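Mitochondrial enolase superfamily member 1 (Homo sapiens, PDB 4A35) catalyses the magnesium-dependent dehydration of L-fuconate to 2-keto-3-deoxy-L-fuconate, a step in the breakdown of L-fucose. Local coordinates at residues Ala28-Pro33 against Phe57-Gly62; Ala37-Ile42 against Thr417-Glu422; Leu362-Gln367 against His391-Phe396; Lys425-Gln428 against Glu433-Lys436. One frame throughout, in Å; residues are numbered along the deposited sequence.

In the fold
The four contacts follow the two-part plan of the enolase superfamily, an N-terminal capping domain set against a barrel domain. Contacts 1 and 2 use neighbouring strands of one antiparallel sheet, 52-58 and 36-44, with centres about 20 Å apart, and their segments alternate along the chain. Contact 3, in the barrel domain, is nested within the long loop that contact 2 closes; their centres lie about 12 Å apart, and Lys420 probably hydrogen-bonds to the backbone of 391-396. Phe57 on Leu362 joins contacts 1 and 3. Contact 4 comes last and shares helix 421-427 with contact 2. The C-terminal part of the chain thus returns to the capping domain, tying both domains together.

Contact 1: Ala28-Pro33 against Phe57-Gly62; sequences AMHTDP and FTLGKG
Leu59 and Pro33 bring the two segments together, their CA atoms 4.9 Å apart, where the irregular loop 28-33 passes the end of strand 52-58. In the enolase superfamily the loops of the N-terminal capping domain close over the mouth of the barrel, and 28-33 belongs to such a loop, between strands 7-16 and 36-44. The chain of 57-62 leaves its strand after Thr58 and turns through Gly60 and Gly62, both at backbone angles that suit a residue without a side chain, before helix 63-73. Within that turn Gly60 N makes a weak bond of 3.3 Å to Thr58 OG1.

Between the segments the contact is apolar and Leu59 makes it with both of its methyl branches. CD2 meets the ring of Pro33, 3.9 Å from its CB, while CD1 is directed to His30. The leucine and histidine side chains cross at about a right angle. Leu59 CG lies beside its own backbone N (chi1 -60°), an orientation that sends one methyl to the proline and the other to the imidazole.

The imidazole is held by more than the leucine: its NE2 bonds to Arg103 of the second subunit, and Trp104 of that subunit meets the ring edge-to-face and also packs on Leu59. The neighbouring Asp27 and Tyr35 are probable substrate-binding residues, which puts this small apolar contact beside the active site and at the dimer interface. Leu59 CD1 approaches the imidazole obliquely, 3.5 Å from His30 CD2.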
loop_
_atom_site.group_PDB
_atom_site.type_symbol
_atom_site.label_atom_id
_atom_site.label_comp_id
_atom_site.label_asym_id
_atom_site.label_seq_id
_atom_site.Cartn_x
_atom_site.Cartn_y
_atom_site.Cartn_z
ATOM N N ALA A 28 6.799 15.067 -13.606
ATOM C CA ALA A 28 7.120 14.060 -14.638
ATOM C C ALA A 28 6.207 12.802 -14.568
ATOM O O ALA A 28 6.094 12.061 -15.562
ATOM C CB ALA A 28 8.563 13.649 -14.518
ATOM N N MET A 29 5.661 12.508 -13.368
ATOM C CA MET A 29 4.815 11.341 -13.143
ATOM C C MET A 29 3.308 11.691 -13.190
ATOM O O MET A 29 2.525 10.972 -13.843
ATOM C CB MET A 29 5.204 10.689 -11.795
ATOM C CG MET A 29 4.520 9.346 -11.555
ATOM S SD MET A 29 5.062 8.013 -12.686
ATOM C CE MET A 29 6.520 7.398 -11.756
ATOM N N HIS A 30 2.906 12.711 -12.441
ATOM C CA HIS A 30 1.520 13.228 -12.354
ATOM C C HIS A 30 1.445 14.501 -13.244
ATOM O O HIS A 30 1.839 15.585 -12.834
ATOM C CB HIS A 30 1.165 13.513 -10.883
ATOM C CG HIS A 30 1.680 12.444 -9.958
ATOM N ND1 HIS A 30 2.898 12.586 -9.304
ATOM C CD2 HIS A 30 1.180 11.216 -9.691
ATOM C CE1 HIS A 30 3.064 11.473 -8.587
ATOM N NE2 HIS A 30 2.073 10.605 -8.797
ATOM N N THR A 31 1.097 14.309 -14.496
ATOM C CA THR A 31 1.185 15.378 -15.487
ATOM C C THR A 31 -0.065 16.295 -15.516
ATOM O O THR A 31 -0.045 17.283 -16.245
ATOM C CB THR A 31 1.450 14.801 -16.900
ATOM O OG1 THR A 31 0.238 14.255 -17.410
ATOM C CG2 THR A 31 2.645 13.787 -16.954
ATOM N N ASP A 32 -1.176 15.936 -14.809
ATOM C CA ASP A 32 -2.432 16.729 -14.899
ATOM C C ASP A 32 -3.253 16.655 -13.574
ATOM O O ASP A 32 -4.458 16.315 -13.594
ATOM C CB ASP A 32 -3.270 16.139 -16.079
ATOM C CG ASP A 32 -3.784 14.692 -15.939
ATOM O OD1 ASP A 32 -3.297 13.936 -15.003
ATOM O OD2 ASP A 32 -4.709 14.316 -16.705
ATOM N N PRO A 33 -2.645 16.944 -12.405
ATOM C CA PRO A 33 -3.392 16.715 -11.162
ATOM C C PRO A 33 -4.468 17.772 -10.954
ATOM O O PRO A 33 -4.296 18.926 -11.318
ATOM C CB PRO A 33 -2.306 16.830 -10.083
ATOM C CG PRO A 33 -1.297 17.773 -10.670
ATOM C CD PRO A 33 -1.242 17.324 -12.115
ATOM N N PHE A 57 -5.180 14.258 1.230
ATOM C CA PHE A 57 -4.971 14.858 -0.094
ATOM C C PHE A 57 -4.892 13.820 -1.224
ATOM O O PHE A 57 -4.248 12.760 -1.085
ATOM C CB PHE A 57 -3.665 15.636 -0.036
ATOM C CG PHE A 57 -3.122 16.150 -1.346
ATOM C CD1 PHE A 57 -3.845 17.079 -2.107
ATOM C CD2 PHE A 57 -1.898 15.692 -1.837
ATOM C CE1 PHE A 57 -3.326 17.582 -3.309
ATOM C CE2 PHE A 57 -1.387 16.176 -3.057
ATOM C CZ PHE A 57 -2.118 17.105 -3.796
ATOM N N THR A 58 -5.522 14.152 -2.342
ATOM C CA THR A 58 -5.508 13.313 -3.547
ATOM C C THR A 58 -5.279 14.208 -4.781
ATOM O O THR A 58 -5.334 15.432 -4.680
ATOM C CB THR A 58 -6.780 12.448 -3.750
ATOM O OG1 THR A 58 -7.806 13.327 -4.249
ATOM C CG2 THR A 58 -7.226 11.654 -2.475
ATOM N N LEU A 59 -5.168 13.557 -5.954
ATOM C CA LEU A 59 -4.982 14.259 -7.215
ATOM C C LEU A 59 -6.267 14.317 -8.077
ATOM O O LEU A 59 -6.195 14.665 -9.251
ATOM C CB LEU A 59 -3.854 13.618 -8.014
ATOM C CG LEU A 59 -2.479 13.603 -7.333
ATOM C CD1 LEU A 59 -1.399 13.126 -8.327
ATOM C CD2 LEU A 59 -2.158 14.964 -6.704
ATOM N N GLY A 60 -7.421 14.061 -7.485
ATOM C CA GLY A 60 -8.677 14.174 -8.198
ATOM C C GLY A 60 -9.394 12.853 -8.282
ATOM O O GLY A 60 -10.087 12.465 -7.331
ATOM N N LYS A 61 -9.214 12.124 -9.408
ATOM C CA LYS A 61 -9.835 10.823 -9.516
ATOM C C LYS A 61 -9.343 9.943 -8.352
ATOM O O LYS A 61 -8.175 9.971 -8.009
ATOM C CB LYS A 61 -9.500 10.151 -10.867
ATOM C CG LYS A 61 -10.137 10.870 -12.070
ATOM C CD LYS A 61 -9.591 10.221 -13.309
ATOM C CE LYS A 61 -9.922 10.895 -14.603
ATOM N NZ LYS A 61 -8.750 11.660 -15.095
ATOM N N GLY A 62 -10.262 9.229 -7.742
ATOM C CA GLY A 62 -9.964 8.342 -6.614
ATOM C C GLY A 62 -10.360 8.929 -5.295
ATOM O O GLY A 62 -10.441 8.204 -4.304
#

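Contact 2: Ala37-Ile42 against Thr417-Glu422; sequences AAYVVI and TEMKEE
The hydroxyl of Tyr39 is held by two polar partners, a backbone amide and a water. Met419 N donates to Tyr39 OH over 2.9 Å in a nearly straight bond, the N-H...O angle being 173°. Water 1 lies 2.6 Å from the same Tyr39 OH and also reaches Met419 O and Glu421 OE2, and this small network links the phenol to the chain entering helix 421-427 and to its first residue.

The ring is packed as well as bonded. Tyr39 CG stands anti to the backbone N (chi1 -178°), carrying the ring off strand 36-44 toward Met419. The two side chains slide past each other in opposite directions: Met419 CB sits over one face, 4.2 Å from the ring centroid, in a CH-pi contact. Met419 SD, also 4.2 Å from the centroid, approaches obliquely in a Met-aromatic contact. At the ring edge Thr417 O comes within 3.6 Å of Tyr39 CE1, and Glu421 OE2 lies in plane beside CE2, with carboxylate and ring planes 36° apart.

The acids are tied outward: Glu421 OE1 forms a salt bridge with Arg13 of the adjoining strand 7-16, and Glu418 OE1 another with Lys129 of helix 110-131. A buried tyrosine from the capping-domain sheet is met by chain from near the C-terminus, an arrangement in keeping with the two-domain architecture of the mandelate racemase and muconate lactonizing enzyme family, whose C-terminal part returns to the N-terminal domain.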
loop_
_atom_site.group_PDB
_atom_site.type_symbol
_atom_site.label_atom_id
_atom_site.label_comp_id
_atom_site.label_asym_id
_atom_site.label_seq_id
_atom_site.Cartn_x
_atom_site.Cartn_y
_atom_site.Cartn_z
ATOM N N ALA A 37 -9.337 16.755 -1.932
ATOM C CA ALA A 37 -9.297 16.206 -0.590
ATOM C C ALA A 37 -10.596 15.530 -0.218
ATOM O O ALA A 37 -11.687 15.931 -0.674
ATOM C CB ALA A 37 -9.026 17.346 0.429
ATOM N N ALA A 38 -10.481 14.495 0.618
ATOM C CA ALA A 38 -11.655 13.938 1.319
ATOM C C ALA A 38 -11.741 14.788 2.608
ATOM O O ALA A 38 -10.786 14.799 3.408
ATOM C CB ALA A 38 -11.445 12.451 1.622
ATOM N N TYR A 39 -12.782 15.604 2.731
ATOM C CA TYR A 39 -12.911 16.543 3.869
ATOM C C TYR A 39 -13.870 15.980 4.869
ATOM O O TYR A 39 -15.055 15.765 4.545
ATOM C CB TYR A 39 -13.393 17.909 3.374
ATOM C CG TYR A 39 -13.500 18.942 4.477
ATOM C CD1 TYR A 39 -12.373 19.317 5.221
ATOM C CD2 TYR A 39 -14.702 19.592 4.736
ATOM C CE1 TYR A 39 -12.448 20.297 6.205
ATOM C CE2 TYR A 39 -14.800 20.557 5.747
ATOM C CZ TYR A 39 -13.655 20.934 6.452
ATOM O OH TYR A 39 -13.713 21.900 7.429
ATOM N N VAL A 40 -13.355 15.747 6.096
ATOM C CA VAL A 40 -14.093 15.149 7.190
ATOM C C VAL A 40 -14.456 16.186 8.244
ATOM O O VAL A 40 -13.580 16.940 8.688
ATOM C CB VAL A 40 -13.242 14.002 7.825
ATOM C CG1 VAL A 40 -13.972 13.379 9.031
ATOM C CG2 VAL A 40 -12.875 12.936 6.783
ATOM N N VAL A 41 -15.701 16.134 8.734
ATOM C CA VAL A 41 -16.130 16.966 9.854
ATOM C C VAL A 41 -16.805 16.069 10.902
ATOM O O VAL A 41 -17.738 15.311 10.604
ATOM C CB VAL A 41 -17.007 18.175 9.452
ATOM C CG1 VAL A 41 -17.426 19.015 10.676
ATOM C CG2 VAL A 41 -16.306 19.039 8.410
ATOM N N ILE A 42 -16.319 16.155 12.135
ATOM C CA ILE A 42 -16.941 15.399 13.232
ATOM C C ILE A 42 -17.478 16.402 14.238
ATOM O O ILE A 42 -16.847 17.448 14.500
ATOM C CB ILE A 42 -16.022 14.333 13.909
ATOM C CG1 ILE A 42 -14.812 14.998 14.617
ATOM C CG2 ILE A 42 -15.620 13.230 12.898
ATOM C CD1 ILE A 42 -13.797 13.953 15.381
ATOM N N THR A 417 -6.905 22.522 9.877
ATOM C CA THR A 417 -7.568 21.640 8.875
ATOM C C THR A 417 -8.889 22.259 8.357
ATOM O O THR A 417 -9.423 21.823 7.336
ATOM C CB THR A 417 -7.941 20.288 9.545
ATOM O OG1 THR A 417 -8.493 20.635 10.816
ATOM C CG2 THR A 417 -6.743 19.359 9.768
ATOM N N GLU A 418 -9.486 23.171 9.145
ATOM C CA GLU A 418 -10.804 23.685 8.836
ATOM C C GLU A 418 -10.876 24.436 7.495
ATOM O O GLU A 418 -10.085 25.345 7.239
ATOM C CB GLU A 418 -11.329 24.590 9.959
ATOM C CG GLU A 418 -12.793 24.952 9.756
ATOM C CD GLU A 418 -13.424 25.466 11.027
ATOM O OE1 GLU A 418 -12.764 25.419 12.094
ATOM O OE2 GLU A 418 -14.541 26.010 10.929
ATOM N N MET A 419 -11.838 24.001 6.627
ATOM C CA MET A 419 -12.000 24.675 5.350
ATOM C C MET A 419 -13.171 25.612 5.417
ATOM O O MET A 419 -14.107 25.400 6.192
ATOM C CB MET A 419 -12.154 23.672 4.205
ATOM C CG MET A 419 -10.876 22.838 4.026
ATOM S SD MET A 419 -10.979 21.656 2.623
ATOM C CE MET A 419 -10.695 22.820 1.198
ATOM N N LYS A 420 -13.155 26.622 4.557
ATOM C CA LYS A 420 -14.261 27.551 4.410
ATOM C C LYS A 420 -15.457 26.789 3.781
ATOM O O LYS A 420 -15.305 26.171 2.715
ATOM C CB LYS A 420 -13.842 28.765 3.545
ATOM C CG LYS A 420 -12.846 29.690 4.234
ATOM C CD LYS A 420 -12.488 30.835 3.334
ATOM C CE LYS A 420 -11.379 31.676 3.959
ATOM N NZ LYS A 420 -10.886 32.676 2.983
ATOM N N GLU A 421 -16.614 26.780 4.468
ATOM C CA GLU A 421 -17.776 26.049 3.953
ATOM C C GLU A 421 -18.193 26.525 2.557
ATOM O O GLU A 421 -18.551 25.670 1.761
ATOM C CB GLU A 421 -18.947 26.017 4.947
ATOM C CG GLU A 421 -18.689 24.970 6.034
ATOM C CD GLU A 421 -18.748 23.516 5.583
ATOM O OE1 GLU A 421 -19.656 23.181 4.791
ATOM O OE2 GLU A 421 -17.900 22.706 6.023
ATOM N N GLU A 422 -18.099 27.850 2.234
ATOM C CA GLU A 422 -18.400 28.347 0.870
ATOM C C GLU A 422 -17.440 27.669 -0.167
ATOM O O GLU A 422 -17.921 27.181 -1.206
ATOM C CB GLU A 422 -18.308 29.891 0.799
HETATM O O HOH W 1 -15.851 23.347 7.507
#

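Contact 3: Leu362-Gln367 against His391-Phe396; sequences LCELVQ and HLHEHF
Glu364 and His393 form a histidine-carboxylate hydrogen bond that joins helix 362-377 of the barrel domain to the loop between strands 386-388 and 401-402. His393 ND1 donates to Glu364 OE2 over 2.6 Å, at an N-H...O angle of 160°. The acceptor offers its syn lone pair and lies in the plane of the imidazole, although the carboxylate itself is turned 39° against that ring. A bend at chi2 (62°) in the glutamate brings its acid group round to the histidine. Because NE2 faces a carbonyl oxygen, that of Val389, which can only accept, while ND1 donates to the carboxylate, the ring probably carries hydrogens on both nitrogens and is then a cation beside the glutamate.

Other polar bonds fix both partners. Val400 N also donates to Glu364 OE2, giving that oxygen two donors, while the imidazole is held at both nitrogens. Water 2 lies between Glu364 OE1 and His391 O, at long distances. On the helix, Gln367 NE2 bonds to Glu364 O over 3.0 Å, from a position tilted off the carbonyl plane.

Packing surrounds the bonded groups: the aliphatic Glu364 CG touches Phe396 CG at 4.0 Å, and the carboxylate is laid nearly parallel over the phenyl ring, OE1 above its face. Tyr388 meets the imidazole with its ring nearly parallel. Cys363 neighbours Ala357, which places this end of the helix close to the probable substrate pocket. At the edge of the imidazole, Cys363 SG and CB each come 3.9 Å from His393 CE1.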
loop_
_atom_site.group_PDB
_atom_site.type_symbol
_atom_site.label_atom_id
_atom_site.label_comp_id
_atom_site.label_asym_id
_atom_site.label_seq_id
_atom_site.Cartn_x
_atom_site.Cartn_y
_atom_site.Cartn_z
ATOM N N LEU A 362 -1.828 20.572 2.853
ATOM C CA LEU A 362 -0.669 19.899 3.501
ATOM C C LEU A 362 0.236 20.912 4.260
ATOM O O LEU A 362 0.726 20.568 5.331
ATOM C CB LEU A 362 0.177 19.144 2.458
ATOM C CG LEU A 362 -0.582 18.061 1.618
ATOM C CD1 LEU A 362 0.396 17.376 0.601
ATOM C CD2 LEU A 362 -1.216 16.965 2.552
ATOM N N CYS A 363 0.452 22.134 3.701
ATOM C CA CYS A 363 1.239 23.199 4.396
ATOM C C CYS A 363 0.593 23.490 5.781
ATOM O O CYS A 363 1.298 23.549 6.809
ATOM C CB CYS A 363 1.293 24.481 3.556
ATOM S SG CYS A 363 2.106 24.296 1.948
ATOM N N GLU A 364 -0.756 23.727 5.772
ATOM C CA GLU A 364 -1.525 24.070 6.964
ATOM C C GLU A 364 -1.340 23.013 8.085
ATOM O O GLU A 364 -1.213 23.397 9.245
ATOM C CB GLU A 364 -3.023 24.179 6.615
ATOM C CG GLU A 364 -3.444 25.511 5.971
ATOM C CD GLU A 364 -2.831 25.878 4.623
ATOM O OE1 GLU A 364 -2.482 24.960 3.842
ATOM O OE2 GLU A 364 -2.849 27.086 4.289
ATOM N N LEU A 365 -1.224 21.735 7.728
ATOM C CA LEU A 365 -1.097 20.666 8.776
ATOM C C LEU A 365 0.339 20.397 9.136
ATOM O O LEU A 365 0.678 20.413 10.301
ATOM C CB LEU A 365 -1.735 19.322 8.310
ATOM C CG LEU A 365 -3.253 19.204 8.422
ATOM C CD1 LEU A 365 -3.967 20.304 7.578
ATOM C CD2 LEU A 365 -3.731 17.778 8.015
ATOM N N VAL A 366 1.174 20.117 8.138
ATOM C CA VAL A 366 2.523 19.642 8.385
ATOM C C VAL A 366 3.400 20.681 9.157
ATOM O O VAL A 366 4.264 20.267 9.912
ATOM C CB VAL A 366 3.184 19.107 7.125
ATOM C CG1 VAL A 366 3.919 20.192 6.337
ATOM C CG2 VAL A 366 4.091 17.912 7.480
ATOM N N GLN A 367 3.121 21.974 9.007
ATOM C CA GLN A 367 3.863 23.040 9.751
ATOM C C GLN A 367 3.786 22.750 11.301
ATOM O O GLN A 367 4.759 22.969 12.003
ATOM C CB GLN A 367 3.267 24.441 9.410
ATOM C CG GLN A 367 1.816 24.616 9.865
ATOM C CD GLN A 367 1.276 26.016 9.592
ATOM O OE1 GLN A 367 2.044 27.004 9.489
ATOM N NE2 GLN A 367 -0.028 26.097 9.373
ATOM N N HIS A 391 -0.396 27.423 -3.524
ATOM C CA HIS A 391 -1.733 26.956 -3.917
ATOM C C HIS A 391 -2.812 26.953 -2.790
ATOM O O HIS A 391 -2.543 26.410 -1.716
ATOM C CB HIS A 391 -1.615 25.485 -4.425
ATOM C CG HIS A 391 -1.257 25.286 -5.873
ATOM N ND1 HIS A 391 0.009 25.607 -6.369
ATOM C CD2 HIS A 391 -1.968 24.679 -6.854
ATOM C CE1 HIS A 391 0.002 25.228 -7.634
ATOM N NE2 HIS A 391 -1.167 24.658 -7.971
ATOM N N LEU A 392 -4.067 27.474 -3.080
ATOM C CA LEU A 392 -5.311 27.159 -2.352
ATOM C C LEU A 392 -5.447 27.469 -0.863
ATOM O O LEU A 392 -6.435 27.037 -0.226
ATOM C CB LEU A 392 -5.561 25.625 -2.534
ATOM C CG LEU A 392 -5.563 25.083 -4.008
ATOM C CD1 LEU A 392 -5.679 23.525 -4.032
ATOM C CD2 LEU A 392 -6.647 25.777 -4.868
ATOM N N HIS A 393 -4.534 28.232 -0.309
ATOM C CA HIS A 393 -4.616 28.641 1.098
ATOM C C HIS A 393 -5.870 29.485 1.399
ATOM O O HIS A 393 -6.355 29.424 2.527
ATOM C CB HIS A 393 -3.363 29.428 1.518
ATOM C CG HIS A 393 -2.101 28.670 1.248
ATOM N ND1 HIS A 393 -1.751 27.559 2.000
ATOM C CD2 HIS A 393 -1.223 28.800 0.222
ATOM C CE1 HIS A 393 -0.643 27.084 1.448
ATOM N NE2 HIS A 393 -0.279 27.811 0.381
ATOM N N GLU A 394 -6.425 30.202 0.390
ATOM C CA GLU A 394 -7.634 31.038 0.535
ATOM C C GLU A 394 -8.889 30.175 0.890
ATOM O O GLU A 394 -9.899 30.732 1.326
ATOM C CB GLU A 394 -7.898 31.886 -0.744
ATOM C CG GLU A 394 -8.223 31.113 -2.029
ATOM C CD GLU A 394 -7.047 30.559 -2.825
ATOM O OE1 GLU A 394 -5.916 30.531 -2.292
ATOM O OE2 GLU A 394 -7.248 30.192 -4.005
ATOM N N HIS A 395 -8.800 28.828 0.746
ATOM C CA HIS A 395 -9.941 27.952 1.041
ATOM C C HIS A 395 -9.908 27.432 2.481
ATOM O O HIS A 395 -10.854 26.765 2.905
ATOM C CB HIS A 395 -10.019 26.786 0.041
ATOM C CG HIS A 395 -10.113 27.242 -1.388
ATOM N ND1 HIS A 395 -11.164 28.023 -1.828
ATOM C CD2 HIS A 395 -9.252 27.063 -2.416
ATOM C CE1 HIS A 395 -10.930 28.269 -3.106
ATOM N NE2 HIS A 395 -9.823 27.685 -3.518
ATOM N N PHE A 396 -8.851 27.783 3.232
ATOM C CA PHE A 396 -8.706 27.395 4.636
ATOM C C PHE A 396 -9.073 28.582 5.528
ATOM O O PHE A 396 -8.713 29.728 5.247
ATOM C CB PHE A 396 -7.266 26.884 4.919
ATOM C CG PHE A 396 -7.100 25.502 4.316
ATOM C CD1 PHE A 396 -6.869 25.345 2.946
ATOM C CD2 PHE A 396 -7.370 24.357 5.069
ATOM C CE1 PHE A 396 -6.809 24.069 2.367
ATOM C CE2 PHE A 396 -7.329 23.071 4.481
ATOM C CZ PHE A 396 -7.053 22.939 3.140
HETATM O O HOH W 2 -3.614 24.793 0.893
#

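Contact 4: Lys425-Gln428 against Glu433-Lys436; sequences KKHQ and EVWK
Val434 meets segment 425-428 with both its backbone and its side chain, where two short C-terminal helices, 421-427 and 433-438, are joined by a tight connection. Val434 N donates to Lys426 O over 3.0 Å, tying the two helices by their backbones. Its methyl CG2 lies over one face of the His427 ring, 4.1 Å from the centroid, as a CH-pi contact. Val434 CG1 is anti to the backbone N (chi1 171°), which leaves CG2 as the branch that faces the imidazole.

Alongside, Lys426 and Glu433 run side by side and point the same way. Lys426 CE comes within 3.4 Å of Glu433 OE1, but Lys426 NZ stays 4.3 Å from Glu433 OE1, beyond a salt bridge; Glu433 OE2 pairs instead with Lys437. Water 3 joins the two segments a second time, donating to Lys425 O and accepting from Glu433 N at 2.8 Å.

Farther out, His427 ND1 is bonded to Ser423 O and the ring meets those of Phe17 and His395, fixing the surface on which the valine rests. Trp435 NE1 bonds to Arg16 O, and Pro18 lies against both Val434 and Trp435, so that the helix is held against the end of strand 7-16 and the loop that follows. The indole presents its edge to the turn, with Trp435 CD1 3.5 Å from Gln428 O.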
loop_
_atom_site.group_PDB
_atom_site.type_symbol
_atom_site.label_atom_id
_atom_site.label_comp_id
_atom_site.label_asym_id
_atom_site.label_seq_id
_atom_site.Cartn_x
_atom_site.Cartn_y
_atom_site.Cartn_z
ATOM N N LYS A 425 -18.429 23.793 -0.548
ATOM C CA LYS A 425 -19.663 23.651 -1.340
ATOM C C LYS A 425 -19.463 23.948 -2.827
ATOM O O LYS A 425 -19.999 23.197 -3.656
ATOM C CB LYS A 425 -20.766 24.558 -0.744
ATOM C CG LYS A 425 -21.140 24.065 0.641
ATOM C CD LYS A 425 -22.204 24.869 1.347
ATOM C CE LYS A 425 -22.459 24.258 2.710
ATOM N NZ LYS A 425 -23.052 22.883 2.625
ATOM N N LYS A 426 -18.681 24.993 -3.181
ATOM C CA LYS A 426 -18.466 25.344 -4.600
ATOM C C LYS A 426 -17.645 24.262 -5.322
ATOM O O LYS A 426 -17.791 24.077 -6.534
ATOM C CB LYS A 426 -17.700 26.687 -4.735
ATOM C CG LYS A 426 -18.578 27.924 -4.922
ATOM C CD LYS A 426 -17.709 29.166 -5.094
ATOM C CE LYS A 426 -18.517 30.396 -5.449
ATOM N NZ LYS A 426 -17.648 31.588 -5.598
ATOM N N HIS A 427 -16.750 23.593 -4.563
ATOM C CA HIS A 427 -15.796 22.624 -5.150
ATOM C C HIS A 427 -16.115 21.127 -4.891
ATOM O O HIS A 427 -15.363 20.231 -5.334
ATOM C CB HIS A 427 -14.387 22.974 -4.625
ATOM C CG HIS A 427 -13.918 24.297 -5.131
ATOM N ND1 HIS A 427 -14.146 25.477 -4.406
ATOM C CD2 HIS A 427 -13.312 24.605 -6.302
ATOM C CE1 HIS A 427 -13.646 26.454 -5.153
ATOM N NE2 HIS A 427 -13.117 25.975 -6.293
ATOM N N GLN A 428 -17.286 20.862 -4.264
ATOM C CA GLN A 428 -17.734 19.501 -4.025
ATOM C C GLN A 428 -17.978 18.789 -5.362
ATOM O O GLN A 428 -18.528 19.382 -6.309
ATOM C CB GLN A 428 -19.000 19.526 -3.198
ATOM C CG GLN A 428 -19.277 18.254 -2.479
ATOM C CD GLN A 428 -20.317 18.413 -1.412
ATOM O OE1 GLN A 428 -20.689 19.538 -0.989
ATOM N NE2 GLN A 428 -20.745 17.266 -0.910
ATOM N N GLU A 433 -20.869 23.982 -7.688
ATOM C CA GLU A 433 -20.947 24.963 -8.807
ATOM C C GLU A 433 -19.824 24.780 -9.829
ATOM O O GLU A 433 -20.082 24.750 -11.039
ATOM C CB GLU A 433 -20.936 26.432 -8.287
ATOM C CG GLU A 433 -20.545 27.478 -9.360
ATOM C CD GLU A 433 -20.051 28.861 -8.939
ATOM O OE1 GLU A 433 -20.583 29.389 -7.931
ATOM O OE2 GLU A 433 -19.212 29.454 -9.667
ATOM N N VAL A 434 -18.571 24.676 -9.347
ATOM C CA VAL A 434 -17.415 24.616 -10.228
ATOM C C VAL A 434 -17.489 23.371 -11.127
ATOM O O VAL A 434 -17.286 23.496 -12.344
ATOM C CB VAL A 434 -16.088 24.706 -9.421
ATOM C CG1 VAL A 434 -14.864 24.428 -10.299
ATOM C CG2 VAL A 434 -15.966 26.070 -8.737
ATOM N N TRP A 435 -17.863 22.200 -10.554
ATOM C CA TRP A 435 -17.923 20.951 -11.321
ATOM C C TRP A 435 -19.150 20.879 -12.188
ATOM O O TRP A 435 -19.078 20.232 -13.225
ATOM C CB TRP A 435 -17.768 19.735 -10.395
ATOM C CG TRP A 435 -16.385 19.768 -9.808
ATOM C CD1 TRP A 435 -16.029 20.209 -8.559
ATOM C CD2 TRP A 435 -15.157 19.605 -10.541
ATOM N NE1 TRP A 435 -14.653 20.283 -8.457
ATOM C CE2 TRP A 435 -14.095 19.916 -9.659
ATOM C CE3 TRP A 435 -14.852 19.189 -11.859
ATOM C CZ2 TRP A 435 -12.755 19.848 -10.054
ATOM C CZ3 TRP A 435 -13.526 19.189 -12.266
ATOM C CH2 TRP A 435 -12.492 19.433 -11.343
ATOM N N LYS A 436 -20.236 21.612 -11.854
ATOM C CA LYS A 436 -21.409 21.647 -12.737
ATOM C C LYS A 436 -21.065 22.523 -13.980
ATOM O O LYS A 436 -21.618 22.309 -15.053
ATOM C CB LYS A 436 -22.656 22.193 -11.994
ATOM C CG LYS A 436 -23.295 21.181 -11.052
ATOM C CD LYS A 436 -24.456 21.801 -10.283
ATOM C CE LYS A 436 -25.419 20.755 -9.754
ATOM N NZ LYS A 436 -26.338 21.322 -8.731
HETATM O O HOH W 3 -22.215 24.845 -5.336
#